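Local coordinates for protein AA9 family lytic polysaccharide monooxygenase cel61B (PDB 2VTC) that cleaves crystalline and amorphous polysaccharides oxidatively as a copper-dependent lytic monooxygenase, yielding C1- or C4-oxidised products, at residues A[65-70]-A[188-193]; A[96-101]-A[160-165]; A[175-180]-A[196-201]. All coordinates share one frame; numbering follows the deposited sequence.

Interaction 1 (A[65-70]-A[188-193]); sequences FISPDQ and SANGMQ
F65 spreads one face of its ring beneath the side chain of Q193. CG of Q193 stands over the ring in a CH-pi contact, 3.5 Å from the centroid. Beyond it the extended glutamine chain (chi2 174°) carries the amide across the same face, its plane only 7° from that of the ring, with CD of Q193 3.5 Å from CE2 of F65. A flat aromatic suits this place because it backs a flat amide. I66 points away from the other loop, and its side chain packs on D75 and I76 of helix 75-78. At S67 the hydroxyl gives a hydrogen bond to a water 2.9 Å from OG, and that water in turn donates to O of N190 and O of M192, joining the loops through solvent. The backbone N of S67 is held by OE1 of Q70, 3.0 Å away. The Q193 end of the contact borders the metal site of the monooxygenase: Q193, which also touches H108 and H184, probably takes part in O2 binding, as in related enzymes. P68 opens a short 3-10 turn, where a proline's missing N-H costs nothing; its CD rests 3.2 Å from O of M192. N190, at the third position of a type II turn from S188 to G191, accepts the positive phi there and lays its side chain across the proline ring. D69 then crosses that same side chain, carboxylate and amide planes 55° apart.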
loop_
_atom_site.group_PDB
_atom_site.type_symbol
_atom_site.label_atom_id
_atom_site.label_comp_id
_atom_site.label_asym_id
_atom_site.label_seq_id
_atom_site.Cartn_x
_atom_site.Cartn_y
_atom_site.Cartn_z
ATOM N N PHE A 65 -7.481 -10.056 -1.160
ATOM C CA PHE A 65 -7.630 -8.896 -0.274
ATOM C C PHE A 65 -7.755 -9.257 1.212
ATOM O O PHE A 65 -7.947 -10.437 1.578
ATOM C CB PHE A 65 -8.850 -8.054 -0.735
ATOM C CG PHE A 65 -10.142 -8.843 -0.794
ATOM C CD1 PHE A 65 -10.941 -8.979 0.332
ATOM C CD2 PHE A 65 -10.532 -9.460 -1.978
ATOM C CE1 PHE A 65 -12.125 -9.734 0.297
ATOM C CE2 PHE A 65 -11.716 -10.201 -2.026
ATOM C CZ PHE A 65 -12.495 -10.327 -0.904
ATOM N N ILE A 66 -7.624 -8.239 2.070
ATOM C CA ILE A 66 -7.849 -8.321 3.511
ATOM C C ILE A 66 -9.188 -7.643 3.766
ATOM O O ILE A 66 -9.442 -6.589 3.169
ATOM C CB ILE A 66 -6.689 -7.583 4.298
ATOM C CG1 ILE A 66 -5.317 -8.129 3.861
ATOM C CG2 ILE A 66 -6.874 -7.637 5.802
ATOM C CD1 ILE A 66 -5.157 -9.631 4.019
ATOM N N SER A 67 -10.032 -8.252 4.600
ATOM C CA SER A 67 -11.416 -7.780 4.827
ATOM C C SER A 67 -11.539 -7.014 6.151
ATOM O O SER A 67 -10.654 -7.100 7.009
ATOM C CB SER A 67 -12.424 -8.955 4.770
ATOM O OG SER A 67 -12.328 -9.624 3.523
ATOM N N PRO A 68 -12.594 -6.195 6.316
ATOM C CA PRO A 68 -12.796 -5.472 7.568
ATOM C C PRO A 68 -12.749 -6.325 8.846
ATOM O O PRO A 68 -12.315 -5.829 9.898
ATOM C CB PRO A 68 -14.158 -4.773 7.365
ATOM C CG PRO A 68 -14.216 -4.576 5.905
ATOM C CD PRO A 68 -13.599 -5.817 5.296
ATOM N N ASP A 69 -13.169 -7.592 8.755
ATOM C CA ASP A 69 -13.087 -8.492 9.911
ATOM C C ASP A 69 -11.635 -8.875 10.241
ATOM O O ASP A 69 -11.386 -9.593 11.222
ATOM C CB ASP A 69 -13.988 -9.745 9.753
ATOM C CG ASP A 69 -13.675 -10.582 8.511
ATOM O OD1 ASP A 69 -12.684 -10.350 7.794
ATOM O OD2 ASP A 69 -14.457 -11.544 8.236
ATOM N N GLN A 70 -10.702 -8.395 9.420
ATOM C CA GLN A 70 -9.267 -8.604 9.658
ATOM C C GLN A 70 -8.523 -7.290 9.974
ATOM O O GLN A 70 -7.295 -7.278 10.007
ATOM C CB GLN A 70 -8.630 -9.267 8.457
ATOM C CG GLN A 70 -9.206 -10.631 8.125
ATOM C CD GLN A 70 -8.614 -11.183 6.867
ATOM O OE1 GLN A 70 -8.941 -10.747 5.761
ATOM N NE2 GLN A 70 -7.695 -12.146 7.020
ATOM N N SER A 188 -22.296 -3.169 2.039
ATOM C CA SER A 188 -22.481 -4.229 3.051
ATOM C C SER A 188 -21.372 -4.273 4.096
ATOM O O SER A 188 -20.209 -4.019 3.775
ATOM C CB SER A 188 -22.481 -5.604 2.382
ATOM O OG SER A 188 -23.521 -5.743 1.430
ATOM N N ALA A 189 -21.739 -4.630 5.328
ATOM C CA ALA A 189 -20.768 -4.946 6.380
ATOM C C ALA A 189 -19.760 -5.987 5.880
ATOM O O ALA A 189 -20.124 -6.986 5.241
ATOM C CB ALA A 189 -21.475 -5.439 7.627
ATOM N N ASN A 190 -18.477 -5.720 6.142
ATOM C CA ASN A 190 -17.389 -6.590 5.700
ATOM C C ASN A 190 -17.168 -6.598 4.182
ATOM O O ASN A 190 -16.424 -7.428 3.652
ATOM C CB ASN A 190 -17.573 -8.019 6.265
ATOM C CG ASN A 190 -16.272 -8.789 6.336
ATOM O OD1 ASN A 190 -16.147 -9.907 5.810
ATOM N ND2 ASN A 190 -15.286 -8.185 6.976
ATOM N N GLY A 191 -17.772 -5.637 3.466
ATOM C CA GLY A 191 -17.690 -5.626 2.001
ATOM C C GLY A 191 -16.492 -4.963 1.345
ATOM O O GLY A 191 -16.087 -5.370 0.257
ATOM N N MET A 192 -15.935 -3.938 2.004
ATOM C CA MET A 192 -14.712 -3.266 1.534
ATOM C C MET A 192 -13.586 -4.281 1.333
ATOM O O MET A 192 -13.418 -5.195 2.159
ATOM C CB MET A 192 -14.275 -2.194 2.550
ATOM C CG MET A 192 -13.063 -1.382 2.113
ATOM S SD MET A 192 -13.215 -0.503 0.522
ATOM C CE MET A 192 -13.958 1.019 1.102
ATOM N N GLN A 193 -12.840 -4.146 0.239
ATOM C CA GLN A 193 -11.710 -5.049 -0.012
ATOM C C GLN A 193 -10.407 -4.262 0.045
ATOM O O GLN A 193 -10.165 -3.438 -0.827
ATOM C CB GLN A 193 -11.815 -5.749 -1.373
ATOM C CG GLN A 193 -13.068 -6.619 -1.523
ATOM C CD GLN A 193 -13.279 -7.219 -2.915
ATOM O OE1 GLN A 193 -14.221 -8.010 -3.095
ATOM N NE2 GLN A 193 -12.465 -6.865 -3.876
HETATM O O HOH W 1 -14.172 -7.907 2.106
#

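Interaction 2 (A[96-101]-A[160-165]). With NAG (2-acetamido-2-deoxy-beta-D-glucopyranose), chain C.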
loop_
_atom_site.group_PDB
_atom_site.type_symbol
_atom_site.label_atom_id
_atom_site.label_comp_id
_atom_site.label_asym_id
_atom_site.label_seq_id
_atom_site.Cartn_x
_atom_site.Cartn_y
_atom_site.Cartn_z
ATOM N N ASN A 96 9.865 10.457 -6.742
ATOM C CA ASN A 96 8.588 9.840 -7.042
ATOM C C ASN A 96 8.744 8.336 -7.185
ATOM O O ASN A 96 9.632 7.848 -7.901
ATOM C CB ASN A 96 7.958 10.432 -8.315
ATOM C CG ASN A 96 7.535 11.891 -8.144
ATOM O OD1 ASN A 96 7.948 12.764 -8.917
ATOM N ND2 ASN A 96 6.719 12.163 -7.144
ATOM N N ILE A 97 7.891 7.610 -6.471
ATOM C CA ILE A 97 7.755 6.181 -6.658
ATOM C C ILE A 97 6.581 5.993 -7.598
ATOM O O ILE A 97 5.570 6.693 -7.476
ATOM C CB ILE A 97 7.412 5.446 -5.322
ATOM C CG1 ILE A 97 8.393 5.841 -4.209
ATOM C CG2 ILE A 97 7.335 3.920 -5.550
ATOM C CD1 ILE A 97 7.840 5.610 -2.805
ATOM N N VAL A 98 6.713 5.048 -8.523
ATOM C CA VAL A 98 5.586 4.648 -9.356
ATOM C C VAL A 98 5.351 3.170 -9.156
ATOM O O VAL A 98 6.154 2.335 -9.584
ATOM C CB VAL A 98 5.792 4.988 -10.875
ATOM C CG1 VAL A 98 4.531 4.652 -11.649
ATOM C CG2 VAL A 98 6.158 6.456 -11.073
ATOM N N PHE A 99 4.262 2.852 -8.460
ATOM C CA PHE A 99 3.914 1.466 -8.185
ATOM C C PHE A 99 3.238 0.899 -9.428
ATOM O O PHE A 99 2.298 1.502 -9.952
ATOM C CB PHE A 99 2.975 1.354 -6.973
ATOM C CG PHE A 99 3.591 1.800 -5.673
ATOM C CD1 PHE A 99 4.343 0.902 -4.915
ATOM C CD2 PHE A 99 3.396 3.095 -5.190
ATOM C CE1 PHE A 99 4.910 1.293 -3.686
ATOM C CE2 PHE A 99 3.964 3.511 -3.967
ATOM C CZ PHE A 99 4.722 2.588 -3.219
ATOM N N GLN A 100 3.729 -0.245 -9.888
ATOM C CA GLN A 100 3.161 -0.926 -11.051
ATOM C C GLN A 100 2.392 -2.159 -10.610
ATOM O O GLN A 100 2.962 -3.144 -10.126
ATOM C CB GLN A 100 4.259 -1.282 -12.063
ATOM C CG GLN A 100 3.792 -2.208 -13.189
ATOM C CD GLN A 100 2.895 -1.506 -14.209
ATOM O OE1 GLN A 100 1.674 -1.730 -14.254
ATOM N NE2 GLN A 100 3.495 -0.659 -15.018
ATOM N N TRP A 101 1.073 -2.102 -10.771
ATOM C CA TRP A 101 0.214 -3.220 -10.427
ATOM C C TRP A 101 0.071 -4.190 -11.607
ATOM O O TRP A 101 0.215 -3.797 -12.777
ATOM C CB TRP A 101 -1.170 -2.719 -9.992
ATOM C CG TRP A 101 -1.163 -1.996 -8.666
ATOM C CD1 TRP A 101 -0.800 -0.708 -8.448
ATOM C CD2 TRP A 101 -1.539 -2.540 -7.393
ATOM N NE1 TRP A 101 -0.919 -0.404 -7.107
ATOM C CE2 TRP A 101 -1.384 -1.506 -6.439
ATOM C CE3 TRP A 101 -2.006 -3.795 -6.967
ATOM C CZ2 TRP A 101 -1.661 -1.689 -5.068
ATOM C CZ3 TRP A 101 -2.289 -3.989 -5.597
ATOM C CH2 TRP A 101 -2.107 -2.923 -4.664
ATOM N N LYS A 160 -0.483 2.015 -13.116
ATOM C CA LYS A 160 0.590 2.747 -12.426
ATOM C C LYS A 160 0.024 3.806 -11.484
ATOM O O LYS A 160 -0.922 4.504 -11.836
ATOM C CB LYS A 160 1.516 3.436 -13.432
ATOM C CG LYS A 160 2.421 2.491 -14.209
ATOM C CD LYS A 160 2.963 3.164 -15.458
ATOM C CE LYS A 160 3.562 2.157 -16.433
ATOM N NZ LYS A 160 2.575 1.152 -16.964
ATOM N N TRP A 161 0.613 3.937 -10.290
ATOM C CA TRP A 161 0.261 5.023 -9.373
ATOM C C TRP A 161 1.513 5.726 -8.842
ATOM O O TRP A 161 2.429 5.068 -8.335
ATOM C CB TRP A 161 -0.597 4.529 -8.191
ATOM C CG TRP A 161 -1.345 5.666 -7.578
ATOM C CD1 TRP A 161 -1.042 6.342 -6.423
ATOM C CD2 TRP A 161 -2.509 6.301 -8.122
ATOM N NE1 TRP A 161 -1.956 7.360 -6.220
ATOM C CE2 TRP A 161 -2.862 7.355 -7.253
ATOM C CE3 TRP A 161 -3.283 6.081 -9.281
ATOM C CZ2 TRP A 161 -3.961 8.190 -7.494
ATOM C CZ3 TRP A 161 -4.372 6.906 -9.515
ATOM C CH2 TRP A 161 -4.703 7.946 -8.623
ATOM N N THR A 162 1.534 7.049 -8.953
ATOM C CA THR A 162 2.686 7.867 -8.536
ATOM C C THR A 162 2.490 8.374 -7.113
ATOM O O THR A 162 1.439 8.941 -6.778
ATOM C CB THR A 162 2.906 9.074 -9.489
ATOM O OG1 THR A 162 3.298 8.594 -10.780
ATOM C CG2 THR A 162 3.996 10.021 -8.957
ATOM N N VAL A 163 3.514 8.159 -6.284
ATOM C CA VAL A 163 3.541 8.650 -4.911
ATOM C C VAL A 163 4.865 9.374 -4.670
ATOM O O VAL A 163 5.924 8.786 -4.854
ATOM C CB VAL A 163 3.393 7.482 -3.876
ATOM C CG1 VAL A 163 3.458 8.002 -2.460
ATOM C CG2 VAL A 163 2.060 6.764 -4.081
ATOM N N LYS A 164 4.785 10.630 -4.254
ATOM C CA LYS A 164 5.957 11.423 -3.872
ATOM C C LYS A 164 6.428 11.143 -2.438
ATOM O O LYS A 164 5.625 11.206 -1.493
ATOM C CB LYS A 164 5.666 12.922 -4.023
ATOM C CG LYS A 164 6.925 13.798 -3.944
ATOM C CD LYS A 164 6.595 15.286 -4.062
ATOM C CE LYS A 164 7.856 16.135 -4.030
ATOM N NZ LYS A 164 8.809 15.808 -5.147
ATOM N N ILE A 165 7.720 10.827 -2.291
ATOM C CA ILE A 165 8.361 10.770 -0.966
ATOM C C ILE A 165 8.541 12.226 -0.497
ATOM O O ILE A 165 9.207 12.996 -1.183
ATOM C CB ILE A 165 9.730 10.035 -1.029
ATOM C CG1 ILE A 165 9.555 8.609 -1.546
ATOM C CG2 ILE A 165 10.406 10.020 0.353
ATOM C CD1 ILE A 165 10.879 7.889 -1.816
HETATM C C1 NAG C . 6.477 -5.114 -14.035
HETATM C C2 NAG C . 7.012 -6.097 -15.085
HETATM C C3 NAG C . 6.087 -6.197 -16.319
HETATM C C4 NAG C . 4.602 -6.349 -15.941
HETATM C C5 NAG C . 4.246 -5.425 -14.760
HETATM C C6 NAG C . 2.829 -5.607 -14.224
HETATM C C7 NAG C . 9.357 -6.663 -15.486
HETATM C C8 NAG C . 10.659 -6.219 -16.084
HETATM N N2 NAG C . 8.362 -5.769 -15.514
HETATM O O3 NAG C . 6.501 -7.284 -17.135
HETATM O O4 NAG C . 3.760 -6.027 -17.041
HETATM O O5 NAG C . 5.176 -5.570 -13.685
HETATM O O6 NAG C . 2.492 -6.963 -14.044
HETATM O O7 NAG C . 9.241 -7.794 -15.005
#
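K160 and V98 meet first at the root of the lysine, whose CB lies 3.7 Å from CG1 of V98. CG continues past the same valine methyl at 4.0 Å, while CG, CD and CE pass obliquely over the amide end of Q100. A bend at the last torsion (chi4 62°) keeps NZ at that amide end, and the ammonium is also hydrogen-bonded to O of G158. A long, flexible chain suits this sheet edge, since its methylenes can pack while its charge stays near polar atoms. The backbones beneath form an antiparallel pair in one sheet of the immunoglobulin-like sandwich of this family, 160-164 being one of its two edge strands and 96-102 lying between it and strand 22-28. I97 and V163 exchange two hydrogen bonds, N of V163 to O of I97 being 2.8 Å long; F99 and W161 exchange two more. On the sheet face that bears F99, the phenyl edge meets V163, CE2 of F99 lying 3.8 Å from CG2 of V163, and CG2 of I97 lies over one ring face, offset toward its rim. Q100 looks out on the other face, its CG 3.6 Å from C5 of an N-acetylglucosamine of the protein's own glycan, probably carried by N25. With an alanine here, the sugar would probably lose the CG contact at C5 and K160 the amide beside its chain, leaving a gap between them.

Interaction 3 (A[175-180]-A[196-201]); sequences VFRHEL and PQCVNI
Strands 172-182 and 193-204 form an antiparallel beta hairpin in the core of the protein, and F176 with V199 makes one of its hydrogen-bonded pairs. N of F176 reaches O of V199 at 2.9 Å, nearly straight, and N of V199 returns a bond to O of F176. H178 and Q197 repeat the exchange two residues along. P196 faces E179 in a non-hydrogen-bonded pair, where the lack of an N-H is no loss to the pairing. Its ring lies beside the arginine: CB of P196 sits over one face of the R177 guanidinium, 3.6 Å from NH2. R177 is extended as far as NE (chi1 178°), and a turn at chi4 (-80°) sets the guanidinium end-on to E179, NH1 of R177 to OE1 of E179 at 2.8 Å and NH2 to OE2 at 3.0 Å. Both nitrogens approach from above the carboxylate plane, so the bridge is a tilted one. This buried pair has further partners in the backbone carbonyls of I76 and V77 for the arginine and Y221 for the glutamate. In the beta sandwich of this family, the same face also carries C198, whose SG lies 3.9 Å from CG of R177 and is joined to C78 in a disulfide. Next along, CG1 of V175 packs on CB of C198 at 3.9 Å, and OD1 of N200 is hydrogen-bonded to NE1 of W56. On the opposite face F176 inserts its ring edge against I201, CE2 of F176 lying 3.7 Å from CB of I201, with O of I201 in the ring plane. H178 shares this face, its ND1 hydrogen-bonded to OG1 of T115.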
loop_
_atom_site.group_PDB
_atom_site.type_symbol
_atom_site.label_atom_id
_atom_site.label_comp_id
_atom_site.label_asym_id
_atom_site.label_seq_id
_atom_site.Cartn_x
_atom_site.Cartn_y
_atom_site.Cartn_z
ATOM N N VAL A 175 9.590 1.590 5.380
ATOM C CA VAL A 175 8.694 0.735 4.623
ATOM C C VAL A 175 7.575 1.626 4.101
ATOM O O VAL A 175 7.016 2.458 4.842
ATOM C CB VAL A 175 8.090 -0.378 5.512
ATOM C CG1 VAL A 175 7.265 -1.351 4.674
ATOM C CG2 VAL A 175 9.210 -1.204 6.185
ATOM N N PHE A 176 7.227 1.420 2.831
ATOM C CA PHE A 176 6.086 2.123 2.217
ATOM C C PHE A 176 4.942 1.132 2.013
ATOM O O PHE A 176 5.159 0.041 1.479
ATOM C CB PHE A 176 6.501 2.753 0.890
ATOM C CG PHE A 176 7.369 3.942 1.059
ATOM C CD1 PHE A 176 6.845 5.227 1.000
ATOM C CD2 PHE A 176 8.716 3.775 1.368
ATOM C CE1 PHE A 176 7.660 6.346 1.181
ATOM C CE2 PHE A 176 9.544 4.887 1.584
ATOM C CZ PHE A 176 9.020 6.182 1.482
ATOM N N ARG A 177 3.746 1.494 2.484
ATOM C CA ARG A 177 2.575 0.623 2.426
ATOM C C ARG A 177 1.556 1.289 1.509
ATOM O O ARG A 177 0.939 2.279 1.896
ATOM C CB ARG A 177 2.013 0.401 3.839
ATOM C CG ARG A 177 0.752 -0.447 3.980
ATOM C CD ARG A 177 0.277 -0.383 5.426
ATOM N NE ARG A 177 -0.909 -1.225 5.592
ATOM C CZ ARG A 177 -2.144 -0.836 5.241
ATOM N NH1 ARG A 177 -2.363 0.404 4.742
ATOM N NH2 ARG A 177 -3.157 -1.700 5.393
ATOM N N HIS A 178 1.443 0.733 0.294
ATOM C CA HIS A 178 0.613 1.279 -0.786
ATOM C C HIS A 178 -0.671 0.439 -0.866
ATOM O O HIS A 178 -0.582 -0.802 -0.942
ATOM C CB HIS A 178 1.412 1.200 -2.091
ATOM C CG HIS A 178 0.655 1.660 -3.305
ATOM N ND1 HIS A 178 0.120 2.929 -3.422
ATOM C CD2 HIS A 178 0.375 1.022 -4.468
ATOM C CE1 HIS A 178 -0.480 3.040 -4.601
ATOM N NE2 HIS A 178 -0.341 1.899 -5.251
ATOM N N GLU A 179 -1.855 1.080 -0.842
ATOM C CA GLU A 179 -3.082 0.312 -0.625
ATOM C C GLU A 179 -4.272 0.774 -1.457
ATOM O O GLU A 179 -4.595 1.949 -1.462
ATOM C CB GLU A 179 -3.457 0.365 0.847
ATOM C CG GLU A 179 -4.685 -0.476 1.245
ATOM C CD GLU A 179 -4.946 -0.372 2.729
ATOM O OE1 GLU A 179 -4.734 0.738 3.310
ATOM O OE2 GLU A 179 -5.359 -1.398 3.353
ATOM N N LEU A 180 -4.931 -0.178 -2.114
ATOM C CA LEU A 180 -6.170 0.099 -2.846
ATOM C C LEU A 180 -7.314 -0.407 -2.001
ATOM O O LEU A 180 -7.288 -1.545 -1.507
ATOM C CB LEU A 180 -6.180 -0.616 -4.209
ATOM C CG LEU A 180 -4.924 -0.494 -5.071
ATOM C CD1 LEU A 180 -5.056 -1.260 -6.394
ATOM C CD2 LEU A 180 -4.533 0.912 -5.343
ATOM N N PRO A 196 -3.323 -4.056 0.579
ATOM C CA PRO A 196 -2.060 -3.407 0.977
ATOM C C PRO A 196 -0.828 -4.127 0.420
ATOM O O PRO A 196 -0.800 -5.363 0.344
ATOM C CB PRO A 196 -2.080 -3.494 2.506
ATOM C CG PRO A 196 -2.836 -4.745 2.811
ATOM C CD PRO A 196 -3.908 -4.833 1.686
ATOM N N GLN A 197 0.160 -3.342 0.022
ATOM C CA GLN A 197 1.408 -3.877 -0.494
ATOM C C GLN A 197 2.571 -3.087 0.099
ATOM O O GLN A 197 2.604 -1.853 -0.010
ATOM C CB GLN A 197 1.433 -3.746 -2.020
ATOM C CG GLN A 197 0.372 -4.660 -2.678
ATOM C CD GLN A 197 0.813 -6.110 -2.720
ATOM O OE1 GLN A 197 0.482 -6.913 -1.840
ATOM N NE2 GLN A 197 1.558 -6.450 -3.741
ATOM N N CYS A 198 3.513 -3.806 0.720
ATOM C CA CYS A 198 4.668 -3.147 1.335
ATOM C C CYS A 198 5.967 -3.325 0.547
ATOM O O CYS A 198 6.241 -4.403 -0.010
ATOM C CB CYS A 198 4.832 -3.671 2.765
ATOM S SG CYS A 198 3.523 -3.215 3.869
ATOM N N VAL A 199 6.770 -2.260 0.524
ATOM C CA VAL A 199 8.106 -2.271 -0.118
ATOM C C VAL A 199 9.143 -1.594 0.807
ATOM O O VAL A 199 8.849 -0.575 1.421
ATOM C CB VAL A 199 8.115 -1.603 -1.521
ATOM C CG1 VAL A 199 7.110 -2.293 -2.467
ATOM C CG2 VAL A 199 7.802 -0.110 -1.417
ATOM N N ASN A 200 10.340 -2.185 0.920
ATOM C CA ASN A 200 11.431 -1.566 1.687
ATOM C C ASN A 200 12.075 -0.515 0.810
ATOM O O ASN A 200 12.584 -0.836 -0.264
ATOM C CB ASN A 200 12.499 -2.621 2.045
ATOM C CG ASN A 200 11.996 -3.697 2.988
ATOM O OD1 ASN A 200 11.078 -3.495 3.782
ATOM N ND2 ASN A 200 12.635 -4.879 2.906
ATOM N N ILE A 201 12.019 0.738 1.238
ATOM C CA ILE A 201 12.749 1.809 0.562
ATOM C C ILE A 201 13.468 2.716 1.577
ATOM O O ILE A 201 12.841 3.477 2.330
ATOM C CB ILE A 201 11.858 2.690 -0.364
ATOM C CG1 ILE A 201 11.049 1.847 -1.352
ATOM C CG2 ILE A 201 12.750 3.694 -1.126
ATOM C CD1 ILE A 201 9.931 2.655 -2.061
#

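From the N terminus, loop 65-70 comes first and waits until 188-193 to close interaction 1 near the metal site. Inside that long excursion, strand 96-101 leaves and 160-165 returns, so interaction 2 is nested within interaction 1. Strand 175-180 follows, still before 188-193, and its mate 196-201 comes after; interaction 3 therefore crosses interaction 1, whose loop 188-193 is part of the connection between the hairpin strands. Interactions 2 and 3 follow in series and face each other across the sandwich, where F99 stacks on H178 and W101 hydrogen-bonds to it. Interaction 1 reaches the hairpin through I66, which packs on P196.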